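Local coordinates for macrophomate synthase intermolecular Diels-Alderase (Macrophoma commelinae, PDB 1IZC), which belongs to the HpcH/HpaI aldolase/citrate lyase family of TIM-barrel enzymes and holds a magnesium ion and pyruvic acid at its metal site, at residues I180-E185 with D194-M199; L205-G210 with V233-K238; Q30-A35 with G247-G252; A119-P124 with R133-E138; R101-K104 with V108-S111. The protein carries 1 engineered substitution. One frame throughout, in Å; residues are numbered along the deposited sequence.

How the contacts relate
The five contacts belong to one closed barrel of eight parallel strands. Contacts 4, 1, 2 and 3 draw on four successive neighbours in it: Gln183 N lies 2.8 Å from Ile123 O, Ile184 N 2.7 Å from Met206 O, and Phe251 N 2.8 Å from Leu205 O. Contact 5 sits beside contact 4, their centres about 8 Å apart, with Val102 N 3.2 Å from Val122 O. Contacts 1, 2 and 5 reach pyruvic acid, through Gln183 and Glu185, residues 208-210, and Arg101 respectively, whereas the side chain of Phe251 in contact 3 is about 10 Å from it. Contact 3 joins distant parts of the sequence and encloses the other four along the chain.

Contact 1 of 5, residues I180-E185 with D194-M199. With MG (magnesium ion), chain B; PYR (pyruvic acid), chain C.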
# COMPACT_ATOMS: atom_id res chain seq x y z
N ILE A 180 6.73 -10.34 29.18
CA ILE A 180 8.07 -10.24 28.60
C ILE A 180 8.67 -11.65 28.56
O ILE A 180 8.69 -12.36 29.57
CB ILE A 180 9.01 -9.32 29.42
CG1 ILE A 180 8.46 -7.91 29.49
CG2 ILE A 180 10.37 -9.26 28.74
CD1 ILE A 180 9.45 -6.92 30.11
N ILE A 181 9.15 -12.04 27.38
CA ILE A 181 9.73 -13.35 27.15
C ILE A 181 11.12 -13.25 26.50
O ILE A 181 11.23 -13.01 25.29
CB ILE A 181 8.83 -14.20 26.23
CG1 ILE A 181 7.44 -14.37 26.86
CG2 ILE A 181 9.43 -15.60 25.99
CD1 ILE A 181 6.41 -13.37 26.34
N PRO A 182 12.19 -13.42 27.29
CA PRO A 182 13.53 -13.35 26.71
C PRO A 182 13.76 -14.59 25.86
O PRO A 182 13.29 -15.67 26.21
CB PRO A 182 14.45 -13.38 27.93
CG PRO A 182 13.60 -12.81 29.04
CD PRO A 182 12.25 -13.45 28.76
N GLN A 183 14.49 -14.44 24.76
CA GLN A 183 14.82 -15.58 23.93
C GLN A 183 16.33 -15.81 24.06
O GLN A 183 17.13 -14.89 23.85
CB GLN A 183 14.41 -15.33 22.48
CG GLN A 183 14.82 -16.44 21.56
CD GLN A 183 14.18 -16.34 20.20
OE1 GLN A 183 13.82 -15.25 19.74
NE2 GLN A 183 14.03 -17.48 19.54
N ILE A 184 16.69 -17.03 24.43
CA ILE A 184 18.09 -17.44 24.62
C ILE A 184 18.53 -18.17 23.36
O ILE A 184 17.99 -19.23 23.03
CB ILE A 184 18.20 -18.39 25.84
CG1 ILE A 184 17.67 -17.69 27.09
CG2 ILE A 184 19.65 -18.81 26.05
CD1 ILE A 184 18.50 -16.50 27.54
N GLU A 185 19.51 -17.63 22.66
CA GLU A 185 19.92 -18.25 21.41
C GLU A 185 21.37 -18.02 21.04
O GLU A 185 21.72 -17.88 19.87
CB GLU A 185 19.01 -17.76 20.30
CG GLU A 185 18.86 -16.27 20.21
CD GLU A 185 17.79 -15.88 19.20
OE1 GLU A 185 17.53 -16.72 18.33
OE2 GLU A 185 17.23 -14.77 19.27
N ASP A 194 21.01 -18.87 33.99
CA ASP A 194 20.54 -18.94 35.36
C ASP A 194 20.11 -17.57 35.86
O ASP A 194 19.08 -17.44 36.52
CB ASP A 194 21.62 -19.52 36.28
CG ASP A 194 21.95 -20.96 35.95
OD1 ASP A 194 21.04 -21.69 35.52
OD2 ASP A 194 23.12 -21.36 36.12
N ALA A 195 20.90 -16.54 35.53
CA ALA A 195 20.58 -15.19 35.97
C ALA A 195 19.35 -14.63 35.24
O ALA A 195 18.50 -13.98 35.85
CB ALA A 195 21.77 -14.28 35.73
N ILE A 196 19.26 -14.89 33.95
CA ILE A 196 18.14 -14.38 33.18
C ILE A 196 16.83 -15.02 33.65
O ILE A 196 15.82 -14.34 33.83
CB ILE A 196 18.35 -14.62 31.67
CG1 ILE A 196 19.59 -13.85 31.19
CG2 ILE A 196 17.11 -14.16 30.89
CD1 ILE A 196 20.09 -14.27 29.81
N ALA A 197 16.87 -16.33 33.88
CA ALA A 197 15.69 -17.08 34.31
C ALA A 197 15.17 -16.65 35.67
O ALA A 197 13.98 -16.79 35.96
CB ALA A 197 16.00 -18.58 34.32
N ALA A 198 16.07 -16.13 36.50
CA ALA A 198 15.73 -15.70 37.85
C ALA A 198 15.15 -14.29 37.95
O ALA A 198 14.76 -13.85 39.04
CB ALA A 198 16.97 -15.81 38.76
N MET A 199 15.10 -13.57 36.84
CA MET A 199 14.57 -12.20 36.87
C MET A 199 13.09 -12.21 37.24
O MET A 199 12.29 -12.89 36.62
CB MET A 199 14.73 -11.52 35.51
CG MET A 199 16.18 -11.33 35.09
SD MET A 199 16.25 -10.47 33.52
CE MET A 199 15.73 -8.81 34.00
MG MG B . 16.88 -16.56 16.36
C PYR C . 16.18 -19.37 16.31
O PYR C . 17.20 -18.69 16.10
OXT PYR C . 16.14 -20.63 16.26
CA PYR C . 14.98 -18.53 16.65
O3 PYR C . 14.99 -17.29 16.71
CB PYR C . 13.76 -19.31 16.93
O HOH W 1 16.35 -14.48 16.75
O HOH W 2 16.20 -16.55 14.19
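Ile184 and Ile196 start alike, each with CG1 anti to its carbonyl carbon (chi1 -58° and -63°), but differ at the next bond: the Ile184 chain folds back while that of Ile196 stays extended. The two therefore reach toward each other tip to tip, CD1 of Ile184 lying 3.6 Å from CD1 of Ile196. The other branch of Ile196 serves a second neighbour. Its CG2 slides past the Pro182 ring, 4.1 Å from Pro182 CB, so that one isoleucine of the helix spans two alternate residues of the strand with purely apolar contacts.

Between those two residues, Gln183 points to the opposite side of the strand, where its NE2 comes within 3.0 Å of O3 of pyruvic acid. Glu185, just past the strand, binds the magnesium ion through OE1 at 2.1 Å. Glu185 OE2 accepts a 2.7 Å hydrogen bond from water 1, itself a magnesium ligand, and a further bond from His125 N; these hold the carboxylate at both oxygens. Asp211 completes the protein's share of the metal site.

The strand's outer face is thus apolar, while the inner one carries Ile181 and, nearer the metal end, the polar Gln183, as expected in a TIM barrel. Strand 179-184 lies between strands 120-123 and 205-207, and the short helix 193-197 covers it from outside, next to helix 230-245, whose Phe239 also touches Ile184.

Contact 2 of 5, residues L205-G210 with V233-K238. With PYR (pyruvic acid), chain C.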
# COMPACT_ATOMS: atom_id res chain seq x y z
N LEU A 205 10.19 -17.96 28.86
CA LEU A 205 11.54 -18.10 28.29
C LEU A 205 11.44 -18.90 27.00
O LEU A 205 10.71 -19.89 26.94
CB LEU A 205 12.48 -18.82 29.26
CG LEU A 205 13.13 -17.94 30.33
CD1 LEU A 205 13.86 -18.81 31.34
CD2 LEU A 205 14.09 -16.95 29.66
N MET A 206 12.19 -18.48 25.99
CA MET A 206 12.19 -19.17 24.70
C MET A 206 13.62 -19.45 24.28
O MET A 206 14.51 -18.69 24.60
CB MET A 206 11.52 -18.29 23.64
CG MET A 206 11.45 -18.91 22.25
SD MET A 206 10.66 -17.76 21.11
CE MET A 206 8.89 -18.07 21.46
N PHE A 207 13.82 -20.55 23.56
CA PHE A 207 15.15 -20.90 23.08
C PHE A 207 15.15 -20.72 21.56
O PHE A 207 14.10 -20.86 20.92
CB PHE A 207 15.48 -22.36 23.40
CG PHE A 207 16.96 -22.68 23.38
CD1 PHE A 207 17.75 -22.44 24.49
CD2 PHE A 207 17.55 -23.22 22.24
CE1 PHE A 207 19.13 -22.74 24.47
CE2 PHE A 207 18.92 -23.52 22.22
CZ PHE A 207 19.70 -23.27 23.33
N GLY A 208 16.30 -20.39 21.00
CA GLY A 208 16.42 -20.25 19.56
C GLY A 208 17.44 -21.29 19.13
O GLY A 208 18.62 -20.99 19.07
N PRO A 209 17.01 -22.52 18.82
CA PRO A 209 17.93 -23.60 18.42
C PRO A 209 18.84 -23.27 17.23
O PRO A 209 20.03 -23.56 17.25
CB PRO A 209 17.00 -24.77 18.09
CG PRO A 209 15.69 -24.42 18.72
CD PRO A 209 15.60 -22.93 18.66
N GLY A 210 18.25 -22.69 16.19
CA GLY A 210 19.01 -22.36 15.00
C GLY A 210 20.15 -21.40 15.26
O GLY A 210 21.31 -21.71 14.97
N VAL A 233 22.37 -30.62 23.63
CA VAL A 233 21.59 -31.28 24.68
C VAL A 233 21.86 -30.62 26.02
O VAL A 233 20.92 -30.30 26.76
CB VAL A 233 21.93 -32.79 24.77
CG1 VAL A 233 21.21 -33.42 25.96
CG2 VAL A 233 21.52 -33.49 23.49
N GLU A 234 23.13 -30.40 26.33
CA GLU A 234 23.51 -29.76 27.59
C GLU A 234 22.91 -28.36 27.68
O GLU A 234 22.42 -27.95 28.73
CB GLU A 234 25.03 -29.66 27.70
CG GLU A 234 25.74 -31.00 27.83
CD GLU A 234 27.25 -30.86 27.75
OE1 GLU A 234 27.81 -30.04 28.51
OE2 GLU A 234 27.87 -31.58 26.94
N ALA A 235 22.97 -27.63 26.56
CA ALA A 235 22.44 -26.27 26.52
C ALA A 235 20.94 -26.27 26.81
O ALA A 235 20.46 -25.46 27.60
CB ALA A 235 22.71 -25.65 25.15
N MET A 236 20.21 -27.17 26.17
CA MET A 236 18.77 -27.24 26.40
C MET A 236 18.44 -27.68 27.82
O MET A 236 17.45 -27.26 28.40
CB MET A 236 18.11 -28.20 25.41
CG MET A 236 17.87 -27.60 24.04
SD MET A 236 17.02 -26.00 24.17
CE MET A 236 15.51 -26.48 24.90
N THR A 237 19.29 -28.54 28.38
CA THR A 237 19.07 -29.00 29.74
C THR A 237 19.27 -27.85 30.72
O THR A 237 18.47 -27.68 31.64
CB THR A 237 20.02 -30.14 30.11
OG1 THR A 237 19.69 -31.30 29.33
CG2 THR A 237 19.90 -30.48 31.59
N LYS A 238 20.32 -27.07 30.51
CA LYS A 238 20.59 -25.95 31.39
C LYS A 238 19.46 -24.93 31.28
O LYS A 238 18.98 -24.40 32.28
CB LYS A 238 21.92 -25.30 31.03
CG LYS A 238 22.33 -24.19 31.97
CD LYS A 238 23.65 -23.56 31.55
CE LYS A 238 24.07 -22.47 32.52
NZ LYS A 238 25.27 -21.75 32.04
C PYR C . 16.18 -19.37 16.31
O PYR C . 17.20 -18.69 16.10
OXT PYR C . 16.14 -20.63 16.26
CA PYR C . 14.98 -18.53 16.65
O3 PYR C . 14.99 -17.29 16.71
CB PYR C . 13.76 -19.31 16.93
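Phe207 and Met236 meet in a close Met-aromatic contact. The sulfur sits over the centre of one ring face, with Met236 SD 3.4 Å from the Phe207 centroid and 13° off the ring normal. All six ring carbons lie within 3.9 Å of Met236 SD. The methionine leaves its helix to one side of the strand, and two bends, at chi2 (-51°) and chi3 (-63°), turn the thioether onto the ring.

The rest of the contact is looser. Ala235 CB approaches Phe207 CZ obliquely, at 4.2 Å, with a single methyl group. Beyond it the helix turns toward solvent, where Val233, Glu234 and Thr237 are exposed, and Met236 itself is partly exposed. Around the ring, Phe239 meets it edge-to-face, and Tyr212, Phe232 and Val190 join the cluster. This is the usual joint of strand 205-207 to the helical layer of the barrel.

Directly after Phe207 the chain becomes part of the pyruvic acid pocket. Gly208 is the N-cap of helix 209-215, and Gly210 N donates a 2.9 Å hydrogen bond to pyruvic acid OXT; Gly208 C lies 3.2 Å from the same oxygen. An apolar, sulfur-over-ring joint thus stands behind a loop that offers its backbone N-H to the ligand, and the amino-terminal end of the helix would probably favour the negative charge of the bound carboxylate.

Contact 3 of 5, residues Q30-A35 with G247-G252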
# COMPACT_ATOMS: atom_id res chain seq x y z
N GLN A 30 -2.32 -14.00 32.83
CA GLN A 30 -3.17 -14.98 33.50
C GLN A 30 -3.26 -16.28 32.71
O GLN A 30 -3.32 -17.36 33.28
CB GLN A 30 -4.58 -14.42 33.72
CG GLN A 30 -5.42 -15.28 34.66
CD GLN A 30 -4.77 -15.39 36.03
OE1 GLN A 30 -4.42 -14.38 36.64
NE2 GLN A 30 -4.59 -16.62 36.52
N ALA A 31 -3.27 -16.18 31.38
CA ALA A 31 -3.35 -17.39 30.57
C ALA A 31 -2.16 -18.29 30.87
O ALA A 31 -2.30 -19.51 30.97
CB ALA A 31 -3.37 -17.03 29.08
N LEU A 32 -0.98 -17.68 31.01
CA LEU A 32 0.22 -18.46 31.31
C LEU A 32 0.13 -19.07 32.70
O LEU A 32 0.50 -20.22 32.90
CB LEU A 32 1.47 -17.60 31.19
CG LEU A 32 1.80 -17.20 29.74
CD1 LEU A 32 2.92 -16.16 29.73
CD2 LEU A 32 2.19 -18.44 28.94
N LYS A 33 -0.34 -18.29 33.68
CA LYS A 33 -0.46 -18.82 35.03
C LYS A 33 -1.45 -19.98 35.05
O LYS A 33 -1.22 -20.99 35.73
CB LYS A 33 -0.92 -17.72 36.00
CG LYS A 33 0.17 -16.69 36.31
CD LYS A 33 -0.38 -15.43 36.96
CE LYS A 33 0.73 -14.40 37.19
NZ LYS A 33 0.24 -12.99 37.33
N ASP A 34 -2.53 -19.86 34.29
CA ASP A 34 -3.53 -20.92 34.24
C ASP A 34 -2.98 -22.19 33.58
O ASP A 34 -3.32 -23.31 34.00
CB ASP A 34 -4.79 -20.45 33.49
CG ASP A 34 -5.56 -19.39 34.26
OD1 ASP A 34 -5.30 -19.19 35.47
OD2 ASP A 34 -6.45 -18.75 33.66
N ALA A 35 -2.12 -22.03 32.57
CA ALA A 35 -1.52 -23.17 31.89
C ALA A 35 -0.50 -23.84 32.82
O ALA A 35 -0.31 -25.06 32.78
CB ALA A 35 -0.84 -22.72 30.59
N GLY A 247 10.08 -21.23 38.06
CA GLY A 247 8.65 -21.16 37.81
C GLY A 247 8.32 -20.33 36.58
O GLY A 247 7.33 -19.59 36.56
N VAL A 248 9.16 -20.46 35.55
CA VAL A 248 8.98 -19.72 34.30
C VAL A 248 8.56 -20.68 33.19
O VAL A 248 9.25 -21.67 32.91
CB VAL A 248 10.28 -19.00 33.89
CG1 VAL A 248 10.08 -18.22 32.59
CG2 VAL A 248 10.69 -18.04 34.99
N PRO A 249 7.41 -20.43 32.55
CA PRO A 249 6.99 -21.35 31.49
C PRO A 249 7.83 -21.17 30.24
O PRO A 249 8.29 -20.07 29.96
CB PRO A 249 5.54 -20.98 31.26
CG PRO A 249 5.55 -19.49 31.48
CD PRO A 249 6.43 -19.34 32.72
N ILE A 250 8.04 -22.26 29.51
CA ILE A 250 8.81 -22.18 28.28
C ILE A 250 7.89 -21.96 27.08
O ILE A 250 6.78 -22.51 27.03
CB ILE A 250 9.64 -23.47 28.06
CG1 ILE A 250 10.63 -23.64 29.22
CG2 ILE A 250 10.40 -23.39 26.73
CD1 ILE A 250 11.38 -24.97 29.19
N PHE A 251 8.36 -21.14 26.15
CA PHE A 251 7.67 -20.80 24.91
C PHE A 251 8.49 -21.46 23.81
O PHE A 251 9.71 -21.36 23.81
CB PHE A 251 7.70 -19.30 24.66
CG PHE A 251 6.68 -18.52 25.42
CD1 PHE A 251 6.59 -18.60 26.81
CD2 PHE A 251 5.83 -17.65 24.75
CE1 PHE A 251 5.67 -17.82 27.52
CE2 PHE A 251 4.91 -16.87 25.44
CZ PHE A 251 4.83 -16.95 26.83
N GLY A 252 7.83 -22.13 22.87
CA GLY A 252 8.60 -22.75 21.81
C GLY A 252 7.75 -23.21 20.64
O GLY A 252 6.56 -22.92 20.60
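Leu32 is the single residue that helix 28-37 contributes to this contact, and it meets Phe251 and Pro249 with both of its methyl groups. CD1 lies at the edge of the Phe251 ring, close to its plane, 3.6 Å from Phe251 CZ. CD2 is almost as near, 3.7 Å from Phe251 CZ, but well off the plane to one side, so the forked end of the leucine lies against the CZ-CE1 side of the ring. The two side chains cross at about a right angle. Phe251 CG stands anti to the carbonyl carbon (chi1 -81°), which swings the ring out of the strand toward the helix even though its first bond does not head there.

Pro249 is a lighter partner: Leu32 CD2 comes to 4.3 Å from Pro249 CG. The backbone oxygen of Pro249 also lies at the edge of the Phe251 ring, in its plane.

Phe251 packs on Met206 of the adjacent strand and on Ile181 of the strand beyond it, and belongs to the apolar filling of the TIM barrel. Pro249 stands just before strand 250-253, at the end of the barrel away from the metal: helix 28-37, which precedes the first strand, thus lies against the amino-terminal mouth.

On another side of that helix, one turn is tied by a side-chain bond, Gln30 NE2 to Asp34 OD1, 2.9 Å and nearly straight at 163°. Asp34 OD1 lies in the amide plane of Gln30, whereas the amide meets the carboxylate from above its plane; Asp34 OD2 is bonded to Tyr17 OH. Before Pro249, Gly247 ends helix 230-245 in a Schellman motif.

Contact 4 of 5, residues A119-P124 with R133-E138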
# COMPACT_ATOMS: atom_id res chain seq x y z
N ALA A 119 0.01 -8.76 23.62
CA ALA A 119 0.02 -9.15 25.04
C ALA A 119 1.35 -9.74 25.49
O ALA A 119 1.60 -9.89 26.68
CB ALA A 119 -1.10 -10.17 25.30
N GLY A 120 2.21 -10.07 24.53
CA GLY A 120 3.51 -10.63 24.85
C GLY A 120 4.58 -10.14 23.89
O GLY A 120 4.33 -9.97 22.69
N ILE A 121 5.77 -9.89 24.42
CA ILE A 121 6.89 -9.45 23.61
C ILE A 121 8.04 -10.44 23.82
O ILE A 121 8.43 -10.71 24.96
CB ILE A 121 7.37 -8.04 24.03
CG1 ILE A 121 6.25 -7.01 23.82
CG2 ILE A 121 8.62 -7.65 23.26
CD1 ILE A 121 5.86 -6.74 22.35
N VAL A 122 8.55 -10.99 22.73
CA VAL A 122 9.69 -11.90 22.79
C VAL A 122 10.91 -11.09 22.36
O VAL A 122 10.92 -10.44 21.31
CB VAL A 122 9.50 -13.12 21.85
CG1 VAL A 122 10.80 -13.94 21.80
CG2 VAL A 122 8.33 -13.97 22.35
N ILE A 123 11.95 -11.12 23.19
CA ILE A 123 13.17 -10.36 22.94
C ILE A 123 14.25 -11.30 22.43
O ILE A 123 14.68 -12.21 23.13
CB ILE A 123 13.69 -9.73 24.26
CG1 ILE A 123 12.60 -8.88 24.90
CG2 ILE A 123 14.95 -8.89 23.97
CD1 ILE A 123 12.86 -8.60 26.37
N PRO A 124 14.70 -11.10 21.18
CA PRO A 124 15.73 -12.01 20.68
C PRO A 124 17.14 -11.74 21.19
O PRO A 124 17.47 -10.65 21.67
CB PRO A 124 15.62 -11.85 19.16
CG PRO A 124 15.21 -10.42 18.98
CD PRO A 124 14.25 -10.14 20.14
N ARG A 133 16.03 -5.55 31.22
CA ARG A 133 15.50 -4.40 31.94
C ARG A 133 15.28 -3.18 31.04
O ARG A 133 14.47 -2.32 31.36
CB ARG A 133 16.38 -4.09 33.15
CG ARG A 133 16.28 -5.24 34.15
CD ARG A 133 16.73 -4.94 35.56
NE ARG A 133 16.24 -6.03 36.41
CZ ARG A 133 17.01 -6.90 37.05
NH1 ARG A 133 18.33 -6.81 36.98
NH2 ARG A 133 16.45 -7.91 37.73
N GLU A 134 15.99 -3.11 29.92
CA GLU A 134 15.77 -2.00 29.00
C GLU A 134 14.39 -2.18 28.39
O GLU A 134 13.69 -1.20 28.12
CB GLU A 134 16.85 -1.97 27.91
CG GLU A 134 18.17 -1.42 28.40
CD GLU A 134 18.02 -0.05 29.05
OE1 GLU A 134 17.56 0.90 28.38
OE2 GLU A 134 18.37 0.08 30.25
N PHE A 135 13.98 -3.43 28.17
CA PHE A 135 12.65 -3.67 27.63
C PHE A 135 11.60 -3.41 28.69
O PHE A 135 10.52 -2.91 28.40
CB PHE A 135 12.50 -5.11 27.09
CG PHE A 135 12.89 -5.24 25.64
CD1 PHE A 135 14.23 -5.39 25.28
CD2 PHE A 135 11.94 -5.13 24.64
CE1 PHE A 135 14.62 -5.41 23.94
CE2 PHE A 135 12.31 -5.15 23.29
CZ PHE A 135 13.64 -5.29 22.94
N VAL A 136 11.90 -3.75 29.94
CA VAL A 136 10.92 -3.48 30.98
C VAL A 136 10.63 -1.98 31.00
O VAL A 136 9.47 -1.56 31.09
CB VAL A 136 11.44 -3.94 32.35
CG1 VAL A 136 10.46 -3.53 33.46
CG2 VAL A 136 11.62 -5.44 32.34
N LYS A 137 11.67 -1.16 30.90
CA LYS A 137 11.48 0.30 30.91
C LYS A 137 10.55 0.79 29.81
O LYS A 137 9.72 1.66 30.03
CB LYS A 137 12.83 1.03 30.78
CG LYS A 137 13.79 0.84 31.94
CD LYS A 137 15.12 1.53 31.64
CE LYS A 137 16.17 1.24 32.71
NZ LYS A 137 17.52 1.72 32.27
N GLU A 138 10.70 0.22 28.61
CA GLU A 138 9.88 0.65 27.48
C GLU A 138 8.51 -0.01 27.37
O GLU A 138 7.62 0.52 26.70
CB GLU A 138 10.64 0.41 26.17
CG GLU A 138 11.93 1.21 26.02
CD GLU A 138 11.69 2.71 26.13
OE1 GLU A 138 10.73 3.20 25.48
OE2 GLU A 138 12.44 3.39 26.85
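Ile123 lies across one face of the Phe135 ring, a CH-pi contact in which CG1 stands 3.7 Å from the ring centroid and 11° off the normal. The two side chains run past each other in opposite directions. With CG1 anti to the carbonyl carbon (chi1 -55°) the isoleucine spreads along the ring: CD1 reaches back to the root of the phenylalanine, 3.4 Å from Phe135 CG, while CG2 covers the far part, 3.5 Å from Phe135 CE1.

Further apolar packing comes from Ile121, two residues earlier on the same side of the strand, whose CG2 touches Phe135 CD2 obliquely at 4.4 Å. Leu110 and Val102 extend this cluster around Phe135.

None of the charged interactions joins the two segments. Within the helix, Lys137 NZ forms a 2.7 Å salt bridge with Glu134 OE2, on the syn side of the carboxylate; Arg133 and Glu138 link the helix to Glu201 and Arg146, respectively.

Ile121 and Ile123 face outward to helix 129-139, whereas Val122 between them turns inward beside Ile99 and Gln183. A strand covered by the helix that follows it is the beta-alpha unit of a TIM barrel, and the in-out alternation fits it.

Contact 5 of 5, residues R101-K104 with V108-S111; sequences RVPK and VSLS. Engineered in segment 108-111: Val108 (natural residue Ile). With PYR (pyruvic acid), chain C.
Pro103 and Ser109 face each other where the chain turns from strand 97-101 into helix 107-116. The ring edge made by CD and CG lies against the serine side chain, with Pro103 CD 3.6 Å from Ser109 CB and Pro103 CG 3.7 Å from Ser109 OG. Val102 is aimed at the helix itself, and its CG1 rests on the backbone, 4.3 Å from Leu110 CA. Leu110 leaves the helix to one side and packs on Ile121 and Phe135. Nearby, Asp106 OD2 accepts a hydrogen bond from Ser109 N.

This short connection is the loop that follows a strand at the carboxyl-terminal end of a TIM barrel, the end where such enzymes carry their active site, and the strand's last residue, Arg101, shows it. Its side chain runs away from the helix, on the other side of the chain from Val102. An otherwise extended chain bends at chi3 (71°) and brings the guanidinium edge-on to pyruvic acid: O3 lies near the guanidinium plane and takes a 2.6 Å hydrogen bond from Arg101 NH1, at 147°. That nitrogen also bonds to Gln183 OE1, and Arg101 NH2 forms a salt bridge with Asp70, so ligand and protein together fix the rotation of the group.

At the outer side, Val108 is an engineered residue, isoleucine in the natural sequence. It packs on Asp106 of a second subunit, while Pro103 touches Val108 of a third. Lys104, partly exposed, turns to Glu131 in a salt bridge and to His125 O.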
# COMPACT_ATOMS: atom_id res chain seq x y z
N ARG A 101 7.52 -11.03 18.37
CA ARG A 101 8.97 -11.07 18.57
C ARG A 101 9.47 -9.84 17.82
O ARG A 101 9.29 -9.72 16.61
CB ARG A 101 9.65 -12.30 17.99
CG ARG A 101 11.15 -12.03 17.99
CD ARG A 101 11.96 -13.20 17.72
NE ARG A 101 11.88 -13.66 16.34
CZ ARG A 101 12.49 -14.76 15.94
NH1 ARG A 101 13.19 -15.46 16.82
NH2 ARG A 101 12.39 -15.18 14.68
N VAL A 102 10.10 -8.94 18.56
CA VAL A 102 10.56 -7.70 17.99
C VAL A 102 12.05 -7.68 17.71
O VAL A 102 12.79 -8.52 18.20
CB VAL A 102 10.27 -6.53 18.96
CG1 VAL A 102 8.77 -6.43 19.22
CG2 VAL A 102 11.02 -6.75 20.28
N PRO A 103 12.50 -6.74 16.87
CA PRO A 103 13.93 -6.64 16.57
C PRO A 103 14.52 -6.22 17.93
O PRO A 103 13.91 -5.42 18.64
CB PRO A 103 14.00 -5.50 15.56
CG PRO A 103 12.64 -5.50 14.91
CD PRO A 103 11.71 -5.80 16.05
N LYS A 104 15.70 -6.72 18.29
CA LYS A 104 16.27 -6.40 19.59
C LYS A 104 16.44 -4.92 19.99
O LYS A 104 16.34 -4.59 21.19
CB LYS A 104 17.60 -7.12 19.77
CG LYS A 104 18.06 -7.12 21.22
CD LYS A 104 19.39 -7.81 21.36
CE LYS A 104 19.65 -8.22 22.80
NZ LYS A 104 21.06 -8.72 22.88
N VAL A 108 10.55 1.58 17.82
CA VAL A 108 9.31 1.81 17.09
C VAL A 108 8.54 0.51 16.89
O VAL A 108 7.32 0.47 17.03
CB VAL A 108 9.58 2.49 15.72
CG1 VAL A 108 8.27 2.61 14.93
CG2 VAL A 108 10.17 3.88 15.94
N SER A 109 9.25 -0.58 16.59
CA SER A 109 8.55 -1.86 16.43
C SER A 109 7.88 -2.21 17.76
O SER A 109 6.74 -2.67 17.80
CB SER A 109 9.52 -2.98 16.05
OG SER A 109 10.09 -2.78 14.76
N LEU A 110 8.60 -1.98 18.86
CA LEU A 110 8.08 -2.30 20.18
C LEU A 110 6.86 -1.46 20.55
O LEU A 110 5.85 -2.00 20.97
CB LEU A 110 9.16 -2.09 21.24
CG LEU A 110 8.72 -2.33 22.68
CD1 LEU A 110 8.29 -3.80 22.87
CD2 LEU A 110 9.88 -1.99 23.62
N SER A 111 6.95 -0.14 20.38
CA SER A 111 5.81 0.69 20.74
C SER A 111 4.62 0.41 19.83
O SER A 111 3.48 0.45 20.27
CB SER A 111 6.18 2.18 20.70
OG SER A 111 6.45 2.60 19.39
C PYR C . 16.18 -19.37 16.31
O PYR C . 17.20 -18.69 16.10
OXT PYR C . 16.14 -20.63 16.26
CA PYR C . 14.98 -18.53 16.65
O3 PYR C . 14.99 -17.29 16.71
CB PYR C . 13.76 -19.31 16.93